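Local coordinates for protein Exo-beta-1,4-mannosidase (Rhizomucor miehei, PDB 4LYP) that probably releases terminal beta-linked mannose from the non-reducing end of mannosides and can also transfer it, as a secreted family 5 glycoside hydrolase with a TIM barrel, at residues T288-W293 and I333-F338; E238-P243 and G266-L271; Y314-L319 and F372-S377; G59-Q64 and N388-G393. One frame throughout, in Å; residues are numbered along the deposited sequence.

Following the chain, G59-Q64 on the first barrel strand comes first, and its partner N388-G393 arrives 324 residues later, so contact 4 closes the longest loop and encloses the other three. Within it, contact 2 (E238-P243 with G266-L271) closes early, joining two consecutive beta-alpha loops. Contact 1 then pairs strands 288-292 and 333-338 across helix 308-329. Contact 3 alternates with contact 1 along the chain, because that helix meets helix 362-380 only after strand 333-338 has been laid down. Contact 1 touches all the others: H291 reaches E238 of contact 2, M335 packs on M315 of contact 3, and E336 meets N61 of contact 4.

Contact 1: residues T288-W293 and I333-F338; sequences TTCHCW and IVMEEF
E337 and H291 lie against each other at the mouth of the barrel, where strands 288-292 and 333-338 run parallel. The E337 side chain starts with CB, 3.7 Å from H291 CG. With chi1 at -64°, CG is opposite the carbonyl carbon and stands over the middle of the imidazole, a CH-pi contact of 3.6 Å to the ring centroid. CD continues above ND1 of H291 at 3.3 Å, and the carboxylate stacks on the ring with the planes 15° apart. OE1, less surely placed, accepts NE1-H of W293 at 2.8 Å, while OE2 forms a salt bridge with R97. At its edge the same imidazole points NE2 in plane to E336 OE2, a nearly straight bond of 2.6 Å on the anti lone pair, and its ND1 bonds E238. H291 is thus gripped at both nitrogens, which fixes its rotation. V334 N bonds T288 O at 3.0 Å. W293 lines the guanidine pocket, and E337, near the strand's C-terminal end, sits where family 5 enzymes carry their nucleophile, probably its role here. On the other face C290, C292, M335 and F338 point outward; helix 308-329 covers C290 and C292 through F318, and strand 386-394 runs beside 333-338.

Contact 2: residues E238-P243 and G266-L271; sequences EPQEAP and GLESKL. With GAI (guanidine), chain C.
The carboxylates of E238 and E268 are stacked, their planes 16° apart: E268 CG sits over the face of the E238 group, 3.3 Å from its CD, and OE1 of E238 is 3.4 Å from OE1 of E268, two acceptors without a bond between them. Beyond the oxygens of E238 lies the guanidine, whose N2 gives OE1 a bond of 2.8 Å and whose N1 binds OE2. H291 and W153 also bond this carboxylate. The Q240 amide is turned 52° from the E268 carboxylate and uses NE2 twice, both acceptors near its plane: E238 O at 2.9 Å and, from above the carboxylate plane, E268 OE2 at 2.8 Å. A chain bent at chi2 (-65°) folds this amide back between the two. The segments are beta-alpha loops at the C-terminal end of neighbouring barrel strands, and E238 is preceded by the asparagine of the Asn-Glu pair of clan GH-A, whose glutamate is usually the acid/base, a role E238 probably has here. E238 N is anchored to G266 O at 2.9 Å. One water bridges P239 O, E268 N and E268 OE2; a second joins Q240 OE1 to E268 OE1. Farther out L271 CD1 rests 3.6 Å from E241 CD, while E241 OE1 forms a salt bridge with R278 of helix 273-280.

Contact 3: residues Y314-L319 and F372-S377; sequences YMHDFL and FNQIVS
Q374 leaves its helix with CG opposite the backbone N (chi1 -173°) and stays extended beyond CG, a full-length reach that sets its amide between H316 and L319 of the facing helix. The H316 ring swings out to meet it, also with CG opposite N. NE2 of Q374 gives H316 O a hydrogen bond of 3.1 Å; the N-H comes in within the plane of the carbonyl, at one of its lone pairs, with the oxygen close to the plane of the amide. The same nitrogen lies over one face of the H316 ring, near the border of the ring and 3.4 Å from CD2, the ring and amide planes being 27° apart. OE1 of Q374 comes 3.2 Å from H316 CA and 3.3 Å from L319 CD1, so both ends of the amide are in touch with helix 308-329. At its edge the imidazole is steadied by its own neighbour: ND1 donates to D317 OD1 at 3.1 Å, in the ring plane. Deeper in, L319 points at the partner helix and crosses I375 at about a right angle, CD1 to I375 CG1 being 4.0 Å. Both of these residues also rest on M335 of strand 333-338, where the apolar part of the interface meets the barrel wall. The axes of 314-319 and 372-377, crossing at -22°, come within 10.5 Å, a separation that Q374 and L319 bridge. Such nearly parallel neighbours are what the outer layer of a TIM barrel consists of, here the helices that follow strands 288-292 and 333-338.

Contact 4: residues G59-Q64 and N388-G393; sequences GANYWQ and NFWAYG
The barrel is closed where its first strand, 53-61, runs parallel to its last, 386-394, and N61 and F389 make the central link. F389 O takes two bonds from one residue: N61 N at 2.9 Å, nearly along the carbonyl bond, and N61 ND2 at 3.1 Å from above the carbonyl plane. ND2 also bonds E336 O, while OD1 accepts from R97, so the buried amide is held at both ends. N61 CG lies 3.3 Å from W390 CE3, with the amide plane tilted 50° from the indole. On the N-terminal side N388 ND2, which also bonds N95 OD1, reaches A60 O at 3.2 Å, again from above the carbonyl plane, and A60 CB packs on F389 CE2 at 3.6 Å. A cis peptide joins W390 to A391, a feature familiar at the end of the last strand in this clan. Past it Y392 N bonds N61 O at 3.1 Å, and Y392 O receives Q64 NE2 at 2.8 Å. The five-membered ring of W63 and the six-membered ring of W390 are nearly parallel (8°), but displaced, centroids 4.7 Å apart, so little of one lies over the other. W390 also meets W293 of the pocket. Strands 95-99 and 333-338 flank the pair on its two sides, and helix 78-90 packs on Y62 and Y392.

Contact 1: residues T288-W293 and I333-F338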
# COMPACT_ATOMS: atom_id res chain seq x y z
N THR A 288 -4.91 0.89 12.82
CA THR A 288 -5.64 -0.13 12.02
C THR A 288 -5.79 0.32 10.58
O THR A 288 -5.75 1.54 10.31
CB THR A 288 -6.97 -0.51 12.67
OG1 THR A 288 -7.92 0.57 12.49
CG2 THR A 288 -6.79 -0.74 14.19
N THR A 289 -6.00 -0.62 9.68
CA THR A 289 -6.17 -0.31 8.27
C THR A 289 -7.32 -1.10 7.74
O THR A 289 -7.72 -2.11 8.28
CB THR A 289 -4.94 -0.56 7.42
OG1 THR A 289 -4.63 -1.97 7.38
CG2 THR A 289 -3.75 0.21 7.88
N CYS A 290 -7.84 -0.62 6.57
CA CYS A 290 -8.73 -1.39 5.74
C CYS A 290 -8.42 -1.12 4.29
O CYS A 290 -7.83 -0.06 3.94
CB CYS A 290 -10.21 -1.08 6.14
SG CYS A 290 -10.73 0.62 5.93
N HIS A 291 -8.75 -2.10 3.45
CA HIS A 291 -8.59 -2.00 1.99
C HIS A 291 -9.93 -2.37 1.43
O HIS A 291 -10.48 -3.43 1.74
CB HIS A 291 -7.61 -3.05 1.46
CG HIS A 291 -6.19 -2.96 1.95
ND1 HIS A 291 -5.20 -3.76 1.47
CD2 HIS A 291 -5.61 -2.17 2.89
CE1 HIS A 291 -4.05 -3.48 2.10
NE2 HIS A 291 -4.27 -2.53 2.96
N CYS A 292 -10.55 -1.51 0.58
CA CYS A 292 -11.89 -1.76 0.07
C CYS A 292 -11.84 -1.95 -1.45
O CYS A 292 -11.44 -1.00 -2.18
CB CYS A 292 -12.80 -0.57 0.42
SG CYS A 292 -14.51 -0.90 -0.16
N TRP A 293 -12.23 -3.15 -1.91
CA TRP A 293 -12.09 -3.55 -3.33
C TRP A 293 -13.34 -4.11 -3.92
O TRP A 293 -13.52 -5.32 -4.02
CB TRP A 293 -10.90 -4.49 -3.48
CG TRP A 293 -9.59 -3.79 -3.28
CD1 TRP A 293 -8.67 -3.92 -2.30
CD2 TRP A 293 -9.12 -2.77 -4.18
NE1 TRP A 293 -7.62 -2.99 -2.49
CE2 TRP A 293 -7.91 -2.31 -3.65
CE3 TRP A 293 -9.62 -2.20 -5.37
CZ2 TRP A 293 -7.16 -1.34 -4.32
CZ3 TRP A 293 -8.91 -1.23 -6.01
CH2 TRP A 293 -7.70 -0.78 -5.46
N ILE A 333 -7.82 4.58 12.38
CA ILE A 333 -7.99 3.74 11.17
C ILE A 333 -7.72 4.57 9.95
O ILE A 333 -8.06 5.76 9.85
CB ILE A 333 -9.41 3.12 11.12
CG1 ILE A 333 -9.50 2.18 9.93
CG2 ILE A 333 -10.52 4.17 11.17
CD1 ILE A 333 -10.68 1.23 10.00
N VAL A 334 -7.03 3.93 8.99
CA VAL A 334 -6.77 4.52 7.67
C VAL A 334 -7.29 3.52 6.62
O VAL A 334 -7.00 2.33 6.67
CB VAL A 334 -5.26 4.71 7.47
CG1 VAL A 334 -4.96 5.28 6.07
CG2 VAL A 334 -4.64 5.62 8.54
N MET A 335 -8.06 4.04 5.62
CA MET A 335 -8.42 3.19 4.46
C MET A 335 -7.26 3.32 3.46
O MET A 335 -7.23 4.21 2.57
CB MET A 335 -9.74 3.60 3.81
CG MET A 335 -10.03 2.71 2.63
SD MET A 335 -11.77 2.75 2.06
CE MET A 335 -11.92 4.42 1.53
N GLU A 336 -6.26 2.46 3.66
CA GLU A 336 -4.96 2.64 3.02
C GLU A 336 -4.95 2.04 1.59
O GLU A 336 -3.92 2.16 0.92
CB GLU A 336 -3.81 2.06 3.85
CG GLU A 336 -3.80 0.57 3.83
CD GLU A 336 -2.63 -0.07 4.55
OE1 GLU A 336 -1.78 0.69 5.08
OE2 GLU A 336 -2.56 -1.32 4.55
N GLU A 337 -6.05 1.42 1.16
CA GLU A 337 -6.25 1.09 -0.27
C GLU A 337 -7.71 1.21 -0.55
O GLU A 337 -8.56 0.70 0.21
CB GLU A 337 -5.89 -0.35 -0.63
CG GLU A 337 -4.41 -0.71 -0.44
CD GLU A 337 -4.07 -2.04 -1.10
OE1 GLU A 337 -4.91 -2.63 -1.80
OE2 GLU A 337 -2.91 -2.52 -0.90
N PHE A 338 -8.03 1.71 -1.75
CA PHE A 338 -9.34 1.54 -2.40
C PHE A 338 -9.19 1.98 -3.82
O PHE A 338 -8.29 2.79 -4.13
CB PHE A 338 -10.48 2.33 -1.69
CG PHE A 338 -10.40 3.80 -1.90
CD1 PHE A 338 -9.50 4.63 -1.21
CD2 PHE A 338 -11.22 4.39 -2.87
CE1 PHE A 338 -9.40 6.00 -1.49
CE2 PHE A 338 -11.12 5.78 -3.13
CZ PHE A 338 -10.23 6.56 -2.43

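Contact 2: residues E238-P243 and G266-L271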
# COMPACT_ATOMS: atom_id res chain seq x y z
N GLU A 238 -1.58 -7.28 3.17
CA GLU A 238 -2.72 -8.22 3.14
C GLU A 238 -2.39 -9.64 3.62
O GLU A 238 -2.70 -10.60 2.92
CB GLU A 238 -3.36 -8.25 1.78
CG GLU A 238 -3.82 -6.86 1.30
CD GLU A 238 -4.70 -6.91 0.10
OE1 GLU A 238 -4.94 -8.02 -0.48
OE2 GLU A 238 -5.25 -5.82 -0.28
N PRO A 239 -1.88 -9.83 4.84
CA PRO A 239 -1.85 -11.21 5.35
C PRO A 239 -3.25 -11.83 5.30
O PRO A 239 -4.22 -11.17 5.60
CB PRO A 239 -1.36 -11.06 6.79
CG PRO A 239 -0.81 -9.69 6.90
CD PRO A 239 -1.51 -8.84 5.86
N GLN A 240 -3.36 -13.11 4.92
CA GLN A 240 -4.64 -13.79 4.75
C GLN A 240 -4.93 -14.70 5.95
O GLN A 240 -4.42 -15.80 6.07
CB GLN A 240 -4.66 -14.58 3.44
CG GLN A 240 -4.44 -13.73 2.18
CD GLN A 240 -5.57 -12.75 1.98
OE1 GLN A 240 -6.72 -13.15 1.74
NE2 GLN A 240 -5.32 -11.45 2.14
N GLU A 241 -5.78 -14.20 6.86
CA GLU A 241 -6.17 -14.98 8.08
C GLU A 241 -4.93 -15.52 8.79
O GLU A 241 -4.92 -16.72 9.14
CB GLU A 241 -7.19 -16.06 7.67
CG GLU A 241 -8.45 -15.37 7.15
CD GLU A 241 -9.69 -16.16 7.48
OE1 GLU A 241 -10.23 -16.19 8.67
OE2 GLU A 241 -10.10 -16.84 6.59
N ALA A 242 -3.93 -14.73 9.01
CA ALA A 242 -2.73 -15.14 9.72
C ALA A 242 -3.06 -15.24 11.22
O ALA A 242 -3.92 -14.51 11.74
CB ALA A 242 -1.66 -14.13 9.49
N PRO A 243 -2.34 -16.10 11.97
CA PRO A 243 -2.70 -16.26 13.38
C PRO A 243 -2.30 -15.07 14.20
O PRO A 243 -1.27 -14.36 13.94
CB PRO A 243 -1.93 -17.49 13.79
CG PRO A 243 -0.87 -17.62 12.78
CD PRO A 243 -1.31 -17.01 11.52
N GLY A 266 -1.13 -4.04 7.90
CA GLY A 266 -1.44 -4.17 6.46
C GLY A 266 -2.69 -4.91 6.11
O GLY A 266 -2.80 -5.39 4.95
N LEU A 267 -3.64 -5.04 7.05
CA LEU A 267 -4.80 -5.85 6.79
C LEU A 267 -5.83 -5.19 5.88
O LEU A 267 -6.04 -3.97 5.92
CB LEU A 267 -5.51 -6.16 8.12
CG LEU A 267 -6.33 -7.42 8.16
CD1 LEU A 267 -5.44 -8.68 8.24
CD2 LEU A 267 -7.40 -7.39 9.26
N GLU A 268 -6.54 -6.06 5.15
CA GLU A 268 -7.73 -5.58 4.35
C GLU A 268 -8.90 -5.19 5.23
O GLU A 268 -9.70 -4.32 4.88
CB GLU A 268 -8.20 -6.67 3.42
CG GLU A 268 -7.23 -7.06 2.27
CD GLU A 268 -7.51 -8.48 1.81
OE1 GLU A 268 -8.06 -8.71 0.74
OE2 GLU A 268 -7.18 -9.43 2.60
N SER A 269 -9.11 -5.94 6.34
CA SER A 269 -10.32 -5.83 7.13
C SER A 269 -11.55 -6.16 6.27
O SER A 269 -12.58 -5.49 6.35
CB SER A 269 -10.45 -4.49 7.82
OG SER A 269 -9.35 -4.30 8.69
N LYS A 270 -11.47 -7.22 5.47
CA LYS A 270 -12.52 -7.58 4.55
C LYS A 270 -13.49 -8.57 5.12
O LYS A 270 -14.47 -8.89 4.46
CB LYS A 270 -12.00 -8.05 3.26
CG LYS A 270 -11.38 -9.33 3.16
CD LYS A 270 -11.16 -9.78 1.63
CE LYS A 270 -12.17 -10.32 0.63
NZ LYS A 270 -11.44 -11.13 -0.45
N LEU A 271 -13.20 -9.11 6.31
CA LEU A 271 -13.99 -10.24 6.87
C LEU A 271 -14.86 -9.75 8.00
O LEU A 271 -15.74 -8.90 7.76
CB LEU A 271 -12.99 -11.37 7.27
CG LEU A 271 -12.18 -11.91 6.06
CD1 LEU A 271 -11.19 -12.99 6.53
CD2 LEU A 271 -13.05 -12.48 4.93
C GAI C . -6.03 -7.61 -3.66
N1 GAI C . -6.07 -6.51 -2.92
N2 GAI C . -5.92 -8.76 -2.97
N3 GAI C . -6.02 -7.60 -4.95
O HOH W 1 -5.53 -8.74 4.75
O HOH W 2 -8.14 -11.37 0.04

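Contact 3: residues Y314-L319 and F372-S377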
# COMPACT_ATOMS: atom_id res chain seq x y z
N TYR A 314 -22.04 -0.02 -0.58
CA TYR A 314 -21.10 -0.94 0.06
C TYR A 314 -19.98 -0.14 0.72
O TYR A 314 -19.63 -0.39 1.86
CB TYR A 314 -20.54 -1.94 -0.95
CG TYR A 314 -19.64 -2.94 -0.27
CD1 TYR A 314 -18.28 -2.67 -0.06
CD2 TYR A 314 -20.16 -4.14 0.18
CE1 TYR A 314 -17.46 -3.53 0.62
CE2 TYR A 314 -19.33 -5.04 0.83
CZ TYR A 314 -17.95 -4.68 1.06
OH TYR A 314 -17.16 -5.55 1.75
N MET A 315 -19.39 0.80 -0.00
CA MET A 315 -18.32 1.66 0.54
C MET A 315 -18.83 2.39 1.76
O MET A 315 -18.13 2.48 2.77
CB MET A 315 -17.83 2.61 -0.54
CG MET A 315 -16.94 3.73 0.01
SD MET A 315 -15.33 3.12 0.72
CE MET A 315 -14.35 2.95 -0.79
N HIS A 316 -20.02 2.97 1.70
CA HIS A 316 -20.53 3.66 2.85
C HIS A 316 -20.60 2.77 4.09
O HIS A 316 -20.17 3.18 5.19
CB HIS A 316 -21.97 4.16 2.51
CG HIS A 316 -22.62 4.82 3.65
ND1 HIS A 316 -23.33 4.14 4.60
CD2 HIS A 316 -22.61 6.14 4.01
CE1 HIS A 316 -23.82 5.03 5.51
NE2 HIS A 316 -23.33 6.25 5.18
N ASP A 317 -21.17 1.57 3.91
CA ASP A 317 -21.34 0.69 5.06
C ASP A 317 -19.98 0.15 5.52
O ASP A 317 -19.84 -0.12 6.72
CB ASP A 317 -22.31 -0.48 4.70
CG ASP A 317 -23.75 -0.02 4.43
OD1 ASP A 317 -24.04 1.15 4.65
OD2 ASP A 317 -24.48 -0.86 3.92
N PHE A 318 -19.02 -0.04 4.63
CA PHE A 318 -17.68 -0.53 4.95
C PHE A 318 -16.97 0.51 5.83
O PHE A 318 -16.40 0.20 6.85
CB PHE A 318 -16.95 -0.73 3.63
CG PHE A 318 -15.60 -1.38 3.79
CD1 PHE A 318 -15.48 -2.76 3.84
CD2 PHE A 318 -14.45 -0.62 3.83
CE1 PHE A 318 -14.24 -3.39 3.93
CE2 PHE A 318 -13.22 -1.24 3.92
CZ PHE A 318 -13.10 -2.61 3.98
N LEU A 319 -17.04 1.80 5.46
CA LEU A 319 -16.40 2.83 6.27
C LEU A 319 -17.03 2.90 7.65
O LEU A 319 -16.32 3.01 8.66
CB LEU A 319 -16.50 4.20 5.55
CG LEU A 319 -15.60 4.32 4.35
CD1 LEU A 319 -15.94 5.65 3.61
CD2 LEU A 319 -14.14 4.38 4.73
N PHE A 372 -14.56 9.99 -0.19
CA PHE A 372 -13.84 11.10 0.40
C PHE A 372 -14.74 11.96 1.25
O PHE A 372 -14.36 12.36 2.34
CB PHE A 372 -13.26 11.95 -0.73
CG PHE A 372 -12.01 11.33 -1.41
CD1 PHE A 372 -11.16 10.42 -0.76
CD2 PHE A 372 -11.69 11.75 -2.71
CE1 PHE A 372 -10.04 9.96 -1.40
CE2 PHE A 372 -10.53 11.29 -3.32
CZ PHE A 372 -9.72 10.37 -2.69
N ASN A 373 -15.95 12.32 0.77
CA ASN A 373 -16.79 13.16 1.56
C ASN A 373 -17.22 12.48 2.88
O ASN A 373 -17.29 13.13 3.93
CB ASN A 373 -18.03 13.55 0.79
CG ASN A 373 -17.73 14.58 -0.30
OD1 ASN A 373 -16.68 15.27 -0.24
ND2 ASN A 373 -18.63 14.70 -1.22
N GLN A 374 -17.40 11.16 2.86
CA GLN A 374 -17.72 10.44 4.07
C GLN A 374 -16.51 10.46 5.01
O GLN A 374 -16.68 10.60 6.25
CB GLN A 374 -18.18 9.02 3.73
CG GLN A 374 -18.67 8.30 4.98
CD GLN A 374 -19.18 6.92 4.64
OE1 GLN A 374 -19.17 6.50 3.47
NE2 GLN A 374 -19.63 6.15 5.64
N ILE A 375 -15.31 10.22 4.48
CA ILE A 375 -14.13 10.24 5.30
C ILE A 375 -13.93 11.61 5.96
O ILE A 375 -13.59 11.71 7.14
CB ILE A 375 -12.88 9.81 4.53
CG1 ILE A 375 -12.97 8.33 4.16
CG2 ILE A 375 -11.62 10.07 5.37
CD1 ILE A 375 -11.99 7.92 3.08
N VAL A 376 -14.17 12.69 5.21
CA VAL A 376 -14.01 14.02 5.80
C VAL A 376 -15.00 14.15 6.99
O VAL A 376 -14.60 14.71 8.03
CB VAL A 376 -14.28 15.14 4.70
CG1 VAL A 376 -14.42 16.50 5.34
CG2 VAL A 376 -13.08 15.11 3.73
N SER A 377 -16.23 13.70 6.82
CA SER A 377 -17.21 13.83 7.88
C SER A 377 -16.81 12.96 9.08
O SER A 377 -16.81 13.40 10.27
CB SER A 377 -18.60 13.42 7.32
OG SER A 377 -19.53 13.57 8.35

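Contact 4: residues G59-Q64 and N388-G393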
# COMPACT_ATOMS: atom_id res chain seq x y z
N GLY A 59 -3.48 10.65 1.63
CA GLY A 59 -2.53 9.67 1.17
C GLY A 59 -2.75 9.18 -0.24
O GLY A 59 -3.82 9.29 -0.87
N ALA A 60 -1.67 8.55 -0.72
CA ALA A 60 -1.72 7.77 -1.99
C ALA A 60 -0.91 6.49 -1.83
O ALA A 60 -0.01 6.44 -0.96
CB ALA A 60 -1.11 8.56 -3.16
N ASN A 61 -1.14 5.51 -2.68
CA ASN A 61 -0.22 4.37 -2.83
C ASN A 61 0.72 4.65 -4.01
O ASN A 61 0.31 5.11 -5.08
CB ASN A 61 -1.00 3.10 -3.13
CG ASN A 61 -1.62 2.54 -1.87
OD1 ASN A 61 -0.96 1.77 -1.13
ND2 ASN A 61 -2.87 2.90 -1.58
N TYR A 62 2.00 4.36 -3.77
CA TYR A 62 3.07 4.57 -4.76
C TYR A 62 4.11 3.47 -4.54
O TYR A 62 5.30 3.72 -4.29
CB TYR A 62 3.65 5.97 -4.57
CG TYR A 62 4.55 6.46 -5.72
CD1 TYR A 62 4.00 6.62 -7.01
CD2 TYR A 62 5.86 6.85 -5.49
CE1 TYR A 62 4.78 7.09 -8.08
CE2 TYR A 62 6.61 7.36 -6.53
CZ TYR A 62 6.08 7.45 -7.79
OH TYR A 62 6.91 7.93 -8.80
N TRP A 63 3.66 2.23 -4.66
CA TRP A 63 4.49 1.04 -4.44
C TRP A 63 5.59 0.91 -5.47
O TRP A 63 6.58 0.19 -5.22
CB TRP A 63 3.61 -0.21 -4.42
CG TRP A 63 2.87 -0.36 -5.73
CD1 TRP A 63 1.62 0.18 -6.08
CD2 TRP A 63 3.38 -0.94 -6.94
NE1 TRP A 63 1.38 -0.00 -7.41
CE2 TRP A 63 2.43 -0.68 -7.97
CE3 TRP A 63 4.56 -1.65 -7.23
CZ2 TRP A 63 2.65 -1.07 -9.28
CZ3 TRP A 63 4.75 -2.10 -8.53
CH2 TRP A 63 3.84 -1.78 -9.55
N GLN A 64 5.49 1.58 -6.63
CA GLN A 64 6.51 1.53 -7.67
C GLN A 64 7.60 2.53 -7.46
O GLN A 64 8.53 2.62 -8.24
CB GLN A 64 5.85 1.71 -9.06
CG GLN A 64 5.33 3.13 -9.38
CD GLN A 64 3.95 3.48 -8.88
OE1 GLN A 64 3.49 3.01 -7.81
NE2 GLN A 64 3.25 4.30 -9.63
N ASN A 388 -5.55 6.23 1.54
CA ASN A 388 -4.53 6.20 0.48
C ASN A 388 -5.20 5.56 -0.72
O ASN A 388 -5.42 4.32 -0.75
CB ASN A 388 -3.27 5.40 0.83
CG ASN A 388 -2.61 5.86 2.08
OD1 ASN A 388 -3.12 5.68 3.19
ND2 ASN A 388 -1.40 6.46 1.94
N PHE A 389 -5.59 6.33 -1.76
CA PHE A 389 -6.16 5.71 -2.95
C PHE A 389 -5.11 4.82 -3.62
O PHE A 389 -3.89 5.05 -3.52
CB PHE A 389 -6.70 6.77 -3.92
CG PHE A 389 -5.65 7.64 -4.53
CD1 PHE A 389 -5.06 7.29 -5.75
CD2 PHE A 389 -5.24 8.83 -3.96
CE1 PHE A 389 -4.03 8.05 -6.34
CE2 PHE A 389 -4.26 9.61 -4.52
CZ PHE A 389 -3.68 9.24 -5.72
N TRP A 390 -5.63 3.75 -4.25
CA TRP A 390 -4.76 2.78 -4.97
C TRP A 390 -5.09 2.92 -6.46
O TRP A 390 -6.17 2.55 -6.86
CB TRP A 390 -5.05 1.38 -4.49
CG TRP A 390 -4.21 0.39 -5.25
CD1 TRP A 390 -4.36 -0.04 -6.58
CD2 TRP A 390 -2.98 -0.21 -4.78
NE1 TRP A 390 -3.32 -0.85 -6.93
CE2 TRP A 390 -2.43 -0.97 -5.87
CE3 TRP A 390 -2.28 -0.18 -3.55
CZ2 TRP A 390 -1.25 -1.73 -5.74
CZ3 TRP A 390 -1.09 -0.91 -3.43
CH2 TRP A 390 -0.59 -1.68 -4.53
N ALA A 391 -4.16 3.51 -7.24
CA ALA A 391 -2.82 3.95 -6.86
C ALA A 391 -2.44 5.04 -7.89
O ALA A 391 -3.03 5.13 -8.96
CB ALA A 391 -1.79 2.83 -6.87
N TYR A 392 -1.42 5.81 -7.57
CA TYR A 392 -1.03 6.90 -8.47
C TYR A 392 -0.18 6.36 -9.62
O TYR A 392 0.84 5.75 -9.40
CB TYR A 392 -0.28 8.00 -7.73
CG TYR A 392 -0.11 9.25 -8.60
CD1 TYR A 392 -1.23 9.88 -9.14
CD2 TYR A 392 1.14 9.76 -8.89
CE1 TYR A 392 -1.09 11.00 -9.91
CE2 TYR A 392 1.28 10.92 -9.66
CZ TYR A 392 0.13 11.52 -10.18
OH TYR A 392 0.22 12.63 -11.00
N GLY A 393 -0.65 6.57 -10.84
CA GLY A 393 0.10 6.17 -12.05
C GLY A 393 0.98 7.24 -12.59
O GLY A 393 1.96 6.95 -13.28
O HOH W 3 -6.70 9.05 -0.40
O HOH W 4 4.22 5.83 -11.97